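PDB 4FMH: VP1 from Merkel cell polyomavirus, which forms the pentameric units of the viral capsid and binds sialylated glycans, the receptor engagement required for infection. Local coordinates for residues 108-113 with 121-126; 153-158 with 197-202; 102-107 with 226-231; 53-56 with 60-63. One frame throughout, in Å; residues are numbered along the deposited sequence.

Contact 1: residues 108-113 with 121-126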
loop_
_atom_site.group_PDB
_atom_site.type_symbol
_atom_site.label_atom_id
_atom_site.label_comp_id
_atom_site.label_asym_id
_atom_site.label_seq_id
_atom_site.Cartn_x
_atom_site.Cartn_y
_atom_site.Cartn_z
ATOM N N ILE B 108 -2.429 3.560 21.128
ATOM C CA ILE B 108 -0.981 3.672 21.399
ATOM C C ILE B 108 -0.603 3.126 22.785
ATOM O O ILE B 108 0.580 3.005 23.102
ATOM C CB ILE B 108 -0.413 5.108 21.243
ATOM C CG1 ILE B 108 -0.844 6.003 22.407
ATOM C CG2 ILE B 108 -0.768 5.709 19.872
ATOM C CD1 ILE B 108 0.164 7.129 22.704
ATOM N N ASN B 109 -1.610 2.814 23.602
ATOM C CA ASN B 109 -1.384 2.242 24.929
ATOM C C ASN B 109 -0.730 0.857 24.826
ATOM O O ASN B 109 -1.354 -0.101 24.374
ATOM C CB ASN B 109 -2.703 2.180 25.718
ATOM C CG ASN B 109 -2.515 1.691 27.148
ATOM O OD1 ASN B 109 -1.533 1.012 27.475
ATOM N ND2 ASN B 109 -3.466 2.030 28.010
ATOM N N VAL B 110 0.538 0.767 25.226
ATOM C CA VAL B 110 1.269 -0.512 25.209
ATOM C C VAL B 110 1.663 -0.952 26.619
ATOM O O VAL B 110 2.658 -1.648 26.817
ATOM C CB VAL B 110 2.508 -0.476 24.271
ATOM C CG1 VAL B 110 2.073 -0.381 22.783
ATOM C CG2 VAL B 110 3.474 0.659 24.663
ATOM N N HIS B 111 0.850 -0.559 27.594
ATOM C CA HIS B 111 1.152 -0.803 29.000
ATOM C C HIS B 111 -0.105 -1.183 29.781
ATOM O O HIS B 111 -0.222 -0.882 30.974
ATOM C CB HIS B 111 1.847 0.413 29.625
ATOM C CG HIS B 111 1.094 1.689 29.442
ATOM N ND1 HIS B 111 0.067 2.072 30.281
ATOM C CD2 HIS B 111 1.184 2.651 28.493
ATOM C CE1 HIS B 111 -0.429 3.223 29.864
ATOM N NE2 HIS B 111 0.227 3.594 28.779
ATOM N N TYR B 112 -1.034 -1.864 29.106
ATOM C CA TYR B 112 -2.157 -2.507 29.785
ATOM C C TYR B 112 -1.565 -3.460 30.828
ATOM O O TYR B 112 -0.613 -4.173 30.534
ATOM C CB TYR B 112 -3.045 -3.251 28.777
ATOM C CG TYR B 112 -4.013 -4.214 29.419
ATOM C CD1 TYR B 112 -4.989 -3.762 30.315
ATOM C CD2 TYR B 112 -3.948 -5.575 29.148
ATOM C CE1 TYR B 112 -5.873 -4.649 30.921
ATOM C CE2 TYR B 112 -4.834 -6.466 29.742
ATOM C CZ TYR B 112 -5.787 -5.997 30.633
ATOM O OH TYR B 112 -6.661 -6.875 31.228
ATOM N N TRP B 113 -2.102 -3.454 32.047
ATOM C CA TRP B 113 -1.414 -4.125 33.156
ATOM C C TRP B 113 -1.150 -5.602 32.896
ATOM O O TRP B 113 -0.122 -6.134 33.331
ATOM C CB TRP B 113 -2.130 -3.907 34.506
ATOM C CG TRP B 113 -3.433 -4.638 34.676
ATOM C CD1 TRP B 113 -4.682 -4.136 34.463
ATOM C CD2 TRP B 113 -3.615 -5.995 35.116
ATOM N NE1 TRP B 113 -5.633 -5.092 34.736
ATOM C CE2 TRP B 113 -5.008 -6.242 35.141
ATOM C CE3 TRP B 113 -2.737 -7.025 35.491
ATOM C CZ2 TRP B 113 -5.550 -7.484 35.517
ATOM C CZ3 TRP B 113 -3.277 -8.264 35.875
ATOM C CH2 TRP B 113 -4.673 -8.478 35.881
ATOM N N TYR B 121 11.120 -8.014 29.310
ATOM C CA TYR B 121 11.310 -6.608 29.704
ATOM C C TYR B 121 10.741 -5.556 28.742
ATOM O O TYR B 121 10.878 -4.358 28.992
ATOM C CB TYR B 121 12.783 -6.298 29.995
ATOM C CG TYR B 121 13.366 -7.205 31.049
ATOM C CD1 TYR B 121 14.184 -8.273 30.690
ATOM C CD2 TYR B 121 13.082 -7.005 32.401
ATOM C CE1 TYR B 121 14.717 -9.124 31.656
ATOM C CE2 TYR B 121 13.615 -7.850 33.377
ATOM C CZ TYR B 121 14.430 -8.905 32.990
ATOM O OH TYR B 121 14.959 -9.745 33.936
ATOM N N GLY B 122 10.110 -6.000 27.660
ATOM C CA GLY B 122 9.603 -5.073 26.651
ATOM C C GLY B 122 8.227 -4.515 26.957
ATOM O O GLY B 122 7.632 -4.812 28.000
ATOM N N ALA B 123 7.735 -3.689 26.036
ATOM C CA ALA B 123 6.377 -3.161 26.083
ATOM C C ALA B 123 5.368 -4.238 25.704
ATOM O O ALA B 123 5.745 -5.300 25.199
ATOM C CB ALA B 123 6.261 -1.964 25.128
ATOM N N GLY B 124 4.086 -3.961 25.945
ATOM C CA GLY B 124 3.018 -4.859 25.523
ATOM C C GLY B 124 2.895 -4.926 24.015
ATOM O O GLY B 124 3.243 -3.971 23.314
ATOM N N ILE B 125 2.422 -6.063 23.510
ATOM C CA ILE B 125 2.043 -6.176 22.104
ATOM C C ILE B 125 0.833 -5.263 21.899
ATOM O O ILE B 125 -0.198 -5.457 22.549
ATOM C CB ILE B 125 1.676 -7.631 21.699
ATOM C CG1 ILE B 125 2.871 -8.569 21.922
ATOM C CG2 ILE B 125 1.194 -7.682 20.233
ATOM C CD1 ILE B 125 2.519 -10.049 21.942
ATOM N N PRO B 126 0.964 -4.252 21.016
ATOM C CA PRO B 126 -0.150 -3.337 20.795
ATOM C C PRO B 126 -1.341 -4.036 20.155
ATOM O O PRO B 126 -1.181 -5.076 19.505
ATOM C CB PRO B 126 0.427 -2.280 19.842
ATOM C CG PRO B 126 1.620 -2.892 19.237
ATOM C CD PRO B 126 2.129 -3.941 20.163
#

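Contact 2: residues 153-158 with 197-202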
loop_
_atom_site.group_PDB
_atom_site.type_symbol
_atom_site.label_atom_id
_atom_site.label_comp_id
_atom_site.label_asym_id
_atom_site.label_seq_id
_atom_site.Cartn_x
_atom_site.Cartn_y
_atom_site.Cartn_z
ATOM N N THR B 153 -21.019 -25.159 13.469
ATOM C CA THR B 153 -20.989 -24.269 14.626
ATOM C C THR B 153 -22.387 -24.170 15.261
ATOM O O THR B 153 -23.392 -23.984 14.560
ATOM C CB THR B 153 -20.491 -22.851 14.248
ATOM O OG1 THR B 153 -19.257 -22.942 13.512
ATOM C CG2 THR B 153 -20.268 -22.006 15.492
ATOM N N GLN B 154 -22.437 -24.312 16.582
ATOM C CA GLN B 154 -23.703 -24.253 17.316
ATOM C C GLN B 154 -23.793 -22.930 18.047
ATOM O O GLN B 154 -23.297 -22.790 19.167
ATOM C CB GLN B 154 -23.832 -25.433 18.289
ATOM C CG GLN B 154 -23.656 -26.789 17.624
ATOM C CD GLN B 154 -24.111 -27.956 18.490
ATOM O OE1 GLN B 154 -24.183 -27.855 19.718
ATOM N NE2 GLN B 154 -24.413 -29.079 17.845
ATOM N N TYR B 155 -24.397 -21.946 17.387
ATOM C CA TYR B 155 -24.543 -20.616 17.964
ATOM C C TYR B 155 -25.608 -20.655 19.063
ATOM O O TYR B 155 -26.513 -21.485 19.002
ATOM C CB TYR B 155 -24.886 -19.591 16.877
ATOM C CG TYR B 155 -23.742 -19.372 15.904
ATOM C CD1 TYR B 155 -22.672 -18.538 16.234
ATOM C CD2 TYR B 155 -23.721 -20.015 14.664
ATOM C CE1 TYR B 155 -21.600 -18.345 15.349
ATOM C CE2 TYR B 155 -22.660 -19.824 13.765
ATOM C CZ TYR B 155 -21.605 -18.993 14.116
ATOM O OH TYR B 155 -20.553 -18.812 13.236
ATOM N N PRO B 156 -25.487 -19.782 20.081
ATOM C CA PRO B 156 -26.503 -19.777 21.140
ATOM C C PRO B 156 -27.870 -19.489 20.540
ATOM O O PRO B 156 -27.990 -18.628 19.658
ATOM C CB PRO B 156 -26.066 -18.629 22.054
ATOM C CG PRO B 156 -24.614 -18.411 21.735
ATOM C CD PRO B 156 -24.475 -18.730 20.286
ATOM N N LYS B 157 -28.874 -20.233 20.996
ATOM C CA LYS B 157 -30.233 -20.120 20.481
ATOM C C LYS B 157 -30.825 -18.743 20.761
ATOM O O LYS B 157 -30.704 -18.220 21.872
ATOM C CB LYS B 157 -31.129 -21.210 21.079
ATOM C CG LYS B 157 -30.958 -22.596 20.452
ATOM C CD LYS B 157 -29.954 -23.457 21.220
ATOM C CE LYS B 157 -29.771 -24.831 20.572
ATOM N NZ LYS B 157 -31.032 -25.630 20.565
ATOM N N THR B 158 -31.454 -18.160 19.744
ATOM C CA THR B 158 -32.117 -16.856 19.867
ATOM C C THR B 158 -33.185 -16.886 20.970
ATOM O O THR B 158 -33.313 -15.942 21.743
ATOM C CB THR B 158 -32.728 -16.412 18.511
ATOM O OG1 THR B 158 -31.705 -16.421 17.508
ATOM C CG2 THR B 158 -33.325 -15.013 18.594
ATOM N N ILE B 197 -21.146 -10.560 13.182
ATOM C CA ILE B 197 -20.336 -10.264 12.019
ATOM C C ILE B 197 -19.848 -11.540 11.312
ATOM O O ILE B 197 -19.857 -11.605 10.075
ATOM C CB ILE B 197 -19.167 -9.343 12.417
ATOM C CG1 ILE B 197 -19.717 -7.983 12.888
ATOM C CG2 ILE B 197 -18.152 -9.188 11.269
ATOM C CD1 ILE B 197 -18.737 -7.180 13.759
ATOM N N GLU B 198 -19.454 -12.558 12.085
ATOM C CA GLU B 198 -18.928 -13.797 11.499
ATOM C C GLU B 198 -20.012 -14.641 10.813
ATOM O O GLU B 198 -19.715 -15.646 10.162
ATOM C CB GLU B 198 -18.165 -14.631 12.541
ATOM C CG GLU B 198 -19.060 -15.456 13.489
ATOM C CD GLU B 198 -18.247 -16.424 14.348
ATOM O OE1 GLU B 198 -17.229 -15.991 14.924
ATOM O OE2 GLU B 198 -18.625 -17.613 14.446
ATOM N N VAL B 199 -21.267 -14.226 10.956
ATOM C CA VAL B 199 -22.374 -14.938 10.330
ATOM C C VAL B 199 -22.960 -14.164 9.143
ATOM O O VAL B 199 -23.380 -14.769 8.156
ATOM C CB VAL B 199 -23.507 -15.234 11.343
ATOM C CG1 VAL B 199 -24.694 -15.886 10.642
ATOM C CG2 VAL B 199 -23.000 -16.116 12.477
ATOM N N TRP B 200 -22.992 -12.836 9.257
ATOM C CA TRP B 200 -23.757 -11.979 8.337
ATOM C C TRP B 200 -22.886 -10.951 7.631
ATOM O O TRP B 200 -22.048 -10.290 8.258
ATOM C CB TRP B 200 -24.849 -11.224 9.099
ATOM C CG TRP B 200 -25.848 -12.088 9.803
ATOM C CD1 TRP B 200 -25.934 -12.311 11.144
ATOM C CD2 TRP B 200 -26.910 -12.840 9.201
ATOM N NE1 TRP B 200 -26.977 -13.163 11.419
ATOM C CE2 TRP B 200 -27.599 -13.496 10.245
ATOM C CE3 TRP B 200 -27.350 -13.016 7.881
ATOM C CZ2 TRP B 200 -28.711 -14.321 10.014
ATOM C CZ3 TRP B 200 -28.447 -13.843 7.649
ATOM C CH2 TRP B 200 -29.111 -14.488 8.714
ATOM N N CYS B 201 -23.106 -10.807 6.328
ATOM C CA CYS B 201 -22.438 -9.785 5.538
ATOM C C CYS B 201 -23.500 -9.016 4.750
ATOM O O CYS B 201 -24.619 -9.514 4.596
ATOM C CB CYS B 201 -21.413 -10.428 4.602
ATOM S SG CYS B 201 -22.116 -11.509 3.327
ATOM N N PRO B 202 -23.169 -7.806 4.256
ATOM C CA PRO B 202 -24.151 -7.081 3.444
ATOM C C PRO B 202 -24.507 -7.874 2.185
ATOM O O PRO B 202 -23.619 -8.452 1.562
ATOM C CB PRO B 202 -23.413 -5.787 3.062
ATOM C CG PRO B 202 -22.321 -5.649 4.072
ATOM C CD PRO B 202 -21.908 -7.052 4.389
#

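Contact 3: residues 102-107 with 226-231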
loop_
_atom_site.group_PDB
_atom_site.type_symbol
_atom_site.label_atom_id
_atom_site.label_comp_id
_atom_site.label_asym_id
_atom_site.label_seq_id
_atom_site.Cartn_x
_atom_site.Cartn_y
_atom_site.Cartn_z
ATOM N N VAL B 102 -13.787 6.695 16.216
ATOM C CA VAL B 102 -13.429 7.533 17.361
ATOM C C VAL B 102 -12.529 6.760 18.321
ATOM O O VAL B 102 -12.715 5.557 18.515
ATOM C CB VAL B 102 -14.712 8.020 18.099
ATOM C CG1 VAL B 102 -14.379 8.792 19.389
ATOM C CG2 VAL B 102 -15.565 8.879 17.161
ATOM N N GLY B 103 -11.562 7.446 18.928
ATOM C CA GLY B 103 -10.703 6.816 19.932
ATOM C C GLY B 103 -9.527 6.047 19.359
ATOM O O GLY B 103 -8.957 5.162 20.019
ATOM N N ILE B 104 -9.143 6.389 18.134
ATOM C CA ILE B 104 -8.018 5.715 17.495
ATOM C C ILE B 104 -6.728 5.870 18.318
ATOM O O ILE B 104 -5.976 4.902 18.496
ATOM C CB ILE B 104 -7.835 6.170 16.020
ATOM C CG1 ILE B 104 -8.909 5.528 15.128
ATOM C CG2 ILE B 104 -6.464 5.773 15.510
ATOM C CD1 ILE B 104 -9.126 6.257 13.789
ATOM N N SER B 105 -6.504 7.076 18.843
ATOM C CA SER B 105 -5.320 7.382 19.643
ATOM C C SER B 105 -5.159 6.491 20.888
ATOM O O SER B 105 -4.040 6.256 21.338
ATOM C CB SER B 105 -5.324 8.858 20.062
ATOM O OG SER B 105 -6.378 9.116 20.966
ATOM N N SER B 106 -6.270 5.992 21.428
ATOM C CA SER B 106 -6.219 5.095 22.584
ATOM C C SER B 106 -5.378 3.848 22.320
ATOM O O SER B 106 -4.907 3.214 23.259
ATOM C CB SER B 106 -7.631 4.676 23.016
ATOM O OG SER B 106 -8.148 3.676 22.148
ATOM N N LEU B 107 -5.208 3.488 21.047
ATOM C CA LEU B 107 -4.480 2.270 20.700
ATOM C C LEU B 107 -2.949 2.379 20.792
ATOM O O LEU B 107 -2.243 1.386 20.580
ATOM C CB LEU B 107 -4.917 1.723 19.330
ATOM C CG LEU B 107 -6.421 1.447 19.136
ATOM C CD1 LEU B 107 -6.712 0.901 17.730
ATOM C CD2 LEU B 107 -6.967 0.506 20.220
ATOM N N LEU B 226 -5.122 2.966 10.636
ATOM C CA LEU B 226 -6.369 3.724 10.519
ATOM C C LEU B 226 -6.079 5.208 10.345
ATOM O O LEU B 226 -5.084 5.718 10.866
ATOM C CB LEU B 226 -7.256 3.494 11.753
ATOM C CG LEU B 226 -7.692 2.035 12.012
ATOM C CD1 LEU B 226 -8.332 1.892 13.391
ATOM C CD2 LEU B 226 -8.636 1.531 10.913
ATOM N N GLN B 227 -6.951 5.893 9.610
ATOM C CA GLN B 227 -6.863 7.342 9.448
ATOM C C GLN B 227 -8.096 8.020 10.025
ATOM O O GLN B 227 -9.148 7.400 10.181
ATOM C CB GLN B 227 -6.712 7.741 7.972
ATOM C CG GLN B 227 -5.429 7.236 7.294
ATOM C CD GLN B 227 -5.607 5.846 6.733
ATOM O OE1 GLN B 227 -6.695 5.494 6.286
ATOM N NE2 GLN B 227 -4.543 5.042 6.759
ATOM N N PHE B 228 -7.943 9.299 10.354
ATOM C CA PHE B 228 -9.045 10.132 10.813
ATOM C C PHE B 228 -8.809 11.566 10.356
ATOM O O PHE B 228 -7.679 12.046 10.371
ATOM C CB PHE B 228 -9.202 10.058 12.338
ATOM C CG PHE B 228 -7.912 10.279 13.111
ATOM C CD1 PHE B 228 -6.986 9.236 13.273
ATOM C CD2 PHE B 228 -7.643 11.506 13.703
ATOM C CE1 PHE B 228 -5.799 9.430 13.986
ATOM C CE2 PHE B 228 -6.457 11.712 14.419
ATOM C CZ PHE B 228 -5.534 10.663 14.562
ATOM N N SER B 229 -9.875 12.231 9.917
ATOM C CA SER B 229 -9.811 13.626 9.495
ATOM C C SER B 229 -11.231 14.127 9.366
ATOM O O SER B 229 -12.101 13.410 8.860
ATOM C CB SER B 229 -9.126 13.769 8.132
ATOM O OG SER B 229 -9.162 15.122 7.684
ATOM N N ASN B 230 -11.457 15.369 9.768
ATOM C CA ASN B 230 -12.787 15.959 9.612
ATOM C C ASN B 230 -13.015 16.604 8.236
ATOM O O ASN B 230 -13.969 17.360 8.054
ATOM C CB ASN B 230 -13.093 16.926 10.764
ATOM C CG ASN B 230 -12.192 18.153 10.762
ATOM O OD1 ASN B 230 -11.107 18.141 10.172
ATOM N ND2 ASN B 230 -12.647 19.230 11.413
ATOM N N THR B 231 -12.142 16.297 7.275
ATOM C CA THR B 231 -12.243 16.870 5.932
ATOM C C THR B 231 -12.719 15.862 4.889
ATOM O O THR B 231 -12.805 16.196 3.706
ATOM C CB THR B 231 -10.890 17.451 5.446
ATOM O OG1 THR B 231 -9.941 16.386 5.287
ATOM C CG2 THR B 231 -10.353 18.492 6.433
#

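Contact 4: residues 53-56 with 60-63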
loop_
_atom_site.group_PDB
_atom_site.type_symbol
_atom_site.label_atom_id
_atom_site.label_comp_id
_atom_site.label_asym_id
_atom_site.label_seq_id
_atom_site.Cartn_x
_atom_site.Cartn_y
_atom_site.Cartn_z
ATOM N N GLN B 53 -10.822 -18.821 21.677
ATOM C CA GLN B 53 -10.038 -20.053 21.668
ATOM C C GLN B 53 -10.716 -21.123 20.825
ATOM O O GLN B 53 -11.936 -21.281 20.900
ATOM C CB GLN B 53 -9.896 -20.621 23.087
ATOM C CG GLN B 53 -9.184 -19.748 24.104
ATOM C CD GLN B 53 -8.891 -20.498 25.389
ATOM O OE1 GLN B 53 -7.916 -21.247 25.475
ATOM N NE2 GLN B 53 -9.739 -20.301 26.395
ATOM N N PRO B 54 -9.926 -21.896 20.064
ATOM C CA PRO B 54 -10.450 -23.130 19.481
ATOM C C PRO B 54 -10.779 -24.119 20.595
ATOM O O PRO B 54 -9.965 -24.319 21.493
ATOM C CB PRO B 54 -9.271 -23.669 18.662
ATOM C CG PRO B 54 -8.275 -22.573 18.606
ATOM C CD PRO B 54 -8.486 -21.728 19.798
ATOM N N LYS B 55 -11.956 -24.736 20.531
ATOM C CA LYS B 55 -12.392 -25.694 21.554
ATOM C C LYS B 55 -11.463 -26.911 21.637
ATOM O O LYS B 55 -11.234 -27.443 22.718
ATOM C CB LYS B 55 -13.835 -26.131 21.288
ATOM C CG LYS B 55 -14.450 -27.050 22.341
ATOM C CD LYS B 55 -15.924 -27.274 22.050
ATOM C CE LYS B 55 -16.443 -28.554 22.696
ATOM N NZ LYS B 55 -17.841 -28.855 22.273
ATOM N N GLY B 56 -10.924 -27.338 20.495
ATOM C CA GLY B 56 -10.082 -28.535 20.442
ATOM C C GLY B 56 -10.877 -29.801 20.160
ATOM O O GLY B 56 -10.295 -30.853 19.875
ATOM N N ASP B 60 -18.010 -26.584 17.779
ATOM C CA ASP B 60 -17.848 -25.265 18.376
ATOM C C ASP B 60 -19.193 -24.830 18.969
ATOM O O ASP B 60 -20.236 -24.953 18.326
ATOM C CB ASP B 60 -17.385 -24.262 17.312
ATOM C CG ASP B 60 -16.980 -22.916 17.897
ATOM O OD1 ASP B 60 -16.643 -22.839 19.103
ATOM O OD2 ASP B 60 -16.992 -21.925 17.135
ATOM N N GLN B 61 -19.162 -24.340 20.203
ATOM C CA GLN B 61 -20.357 -23.818 20.860
ATOM C C GLN B 61 -20.020 -22.448 21.448
ATOM O O GLN B 61 -19.891 -22.300 22.661
ATOM C CB GLN B 61 -20.849 -24.795 21.938
ATOM C CG GLN B 61 -21.396 -26.118 21.379
ATOM C CD GLN B 61 -21.538 -27.212 22.438
ATOM O OE1 GLN B 61 -20.682 -27.365 23.311
ATOM N NE2 GLN B 61 -22.616 -27.990 22.346
ATOM N N PRO B 62 -19.861 -21.437 20.577
ATOM C CA PRO B 62 -19.370 -20.126 21.019
ATOM C C PRO B 62 -20.375 -19.402 21.912
ATOM O O PRO B 62 -21.584 -19.531 21.704
ATOM C CB PRO B 62 -19.173 -19.362 19.702
ATOM C CG PRO B 62 -20.090 -20.014 18.734
ATOM C CD PRO B 62 -20.163 -21.458 19.133
ATOM N N ILE B 63 -19.877 -18.670 22.908
ATOM C CA ILE B 63 -20.738 -17.867 23.783
ATOM C C ILE B 63 -20.996 -16.481 23.163
ATOM O O ILE B 63 -20.202 -15.999 22.338
ATOM C CB ILE B 63 -20.128 -17.708 25.197
ATOM C CG1 ILE B 63 -18.745 -17.031 25.107
ATOM C CG2 ILE B 63 -20.070 -19.071 25.906
ATOM C CD1 ILE B 63 -18.079 -16.729 26.454
HETATM O O HOH W 1 -13.982 -23.615 18.964
HETATM O O HOH W 2 -18.410 -26.484 24.261
#

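Contact 1: residues 108-113 with 121-126
Val110 meets the 121-126 segment with both its backbone and its branches, a compact example of one residue closing a loop upon itself. Its carbonyl O accepts the N-H of Gly124 at 2.9 Å (Gly124 N to Val110 O). The two methyls divide the apolar work. CG2, placed between the backbone N and the carbonyl carbon, touches Ala123 CB at 3.9 Å. CG1 instead runs alongside the Pro126 ring and meets Pro126 CB at 3.9 Å, the two side chains pointing the same way. Between these two touches the carbonyl O of Gly124 comes up to Val110 CB at 3.7 Å.

Behind this first shell, Asn109 shapes the turn that carries Val110. Its OD1 accepts the backbone N-H of His111 at 2.9 Å (His111 N to Asn109 OD1), an Asx turn in which the same oxygen lies over the centre of one face of the imidazole. Pro126 packs on Gly219 of a neighbouring subunit.

Both segments belong to the long loop between strands 89-101 and 131-138 of the jelly roll, where Ile125 also pairs through its backbone with Lys116. One backbone bond thus fixes the approach of the two segments, and buried methyls on both branches of Val110 pack round it, while His111, held by the Asx turn, presents both ring nitrogens to carboxylates of that neighbour.

Contact 2: residues 153-158 with 197-202
Tyr155 reaches Glu198 through one short polar bond, its hydroxyl donating to the carboxylate at 2.6 Å (Tyr155 OH to Glu198 OE2). OE2 receives it on the anti lone pair, away from the other oxygen. The carboxylate stands at the edge of the phenol ring, its plane turned 83° from that of the ring. With CG between the backbone N and the carbonyl carbon (chi1 79°) and an extended chain beyond, Glu198 carries its acid to the ring edge. Its second oxygen, OE1, bonds to His111 NE2 of a neighbouring subunit, and Asn109 of that subunit packs on the same side chain. A carboxylate shared in this way between a phenol and an imidazole would be expected to favour its ionised form.

Segment 197-202 leads into strand 200-202, an outer member of the small three-stranded antiparallel sheet that accompanies the VP1 jelly roll. The contact joins the loop that leaves strand 142-146 to the residues leading into strand 200-202, its neighbour in that sheet.

Apolar packing sandwiches the ring. Val199 CG2 lies over one face in a CH-pi contact, 4.0 Å from the ring centroid and 26° off its normal; it leans toward the hydroxyl end, where it comes 3.6 Å from Tyr155 CZ. Thr153 CG2 rests against the opposite face, 3.5 Å above the plane. Beyond Tyr155, Val199 also touches Ile166 on helix 166-170.

Contact 3: residues 102-107 with 226-231
Ile104 and Leu226 bring the two backbones to their nearest approach, 7.4 Å from CA to CA, a spacing bridged by the Ile104 side chain and its apolar neighbours. Residues 105-107 open a 3-10 turn. The carbonyl O of Gly103 accepts twice there, from the backbone N of Ser106 and from its hydroxyl (Ser106 OG to Gly103 O, 2.7 Å). Residues 226-228 are extended as part of strand 225-229.

Ile104 fills the gap. Its CG1 is anti to the carbonyl carbon (chi1 -75°), and the chain runs on to set CD1 3.7 Å from Phe228 CD1. The same methyl also touches Gln227 O and Leu226 CB. The other branch, CG2, lies 4.0 Å from Phe228 CE1, so that both arms of the isoleucine engage the aromatic ring. Leu226 CD1 adds a looser touch on Ile104 CG1, at 4.1 Å.

Outside the pair, Ile104 also packs on Ile216 of a neighbouring subunit, and Ser105 OG lies within hydrogen-bonding reach of the carbonyl oxygens of Ile197 and Trp200 of that subunit. Residues 226-229 pair antiparallel with a strand of that neighbour: the contact backs a beta sheet continued between subunits, the intersubunit augmentation found in polyomavirus VP1 pentamers.

Contact 4: residues 53-56 with 60-63
Lys55 extends toward Gln61 across the mouth of a short surface turn, part of the long loop that leaves jelly-roll strand 11-28 and returns at strand 71-76. The lysine is almost fully stretched. From CG anti to the backbone N (chi1 -176°), each later torsion stays close to trans, and the whole length of the chain is spent in carrying the ammonium over the turn. Gln61 answers with a different first torsion, CG anti to the carbonyl carbon, followed by an extended chain that lifts its amide to the lysine end. The two side chains converge at a slant, and the direct bond between them is weak, 3.4 Å from Lys55 NZ to Gln61 OE1.

Other partners do more of the holding. Lys55 NZ donates to the backbone O of Pro59, inside the turn itself, while Gln61 NE2 bonds to Gln154 OE1 on a nearby loop. With its nitrogen engaged there, the amide is left with OE1 directed to the lysine. A water reinforces that side, donating to Gln61 OE1 at 2.6 Å and accepting a weak bond from Lys55 NZ.

Asp60 takes a separate path. Its carboxylate remains 6.9 Å from the ammonium (Lys55 NZ to Asp60 OD1), too far for a salt bridge, and OD2 bonds to His111 ND1 of a neighbouring subunit. The other oxygen looks back across the turn: a second water accepts from Lys55 N at 2.8 Å and donates, weakly, to Asp60 OD1.

All four contacts lie in the coat-protein part of VP1, the jelly-roll piece of a longer chain. Contact 4 comes first, contact 1 follows, and contact 2 comes later; contact 3 spans contacts 1 and 2. Contacts 1 and 3 are continuous in sequence through the loop after strand 89-101, their centres 20 Å apart, and both face one neighbouring subunit. Contacts 2 and 4, with centres 14 Å apart, touch directly through Gln154, Asp60 and Gln61, and face the other neighbour. Contacts 2 and 3 lie on opposite sides of the chain's centre, 29 Å apart. One side of the subunit thus presents His111 and Ser105, and the other receives them, a head-to-tail complementarity that suits a closed ring of five.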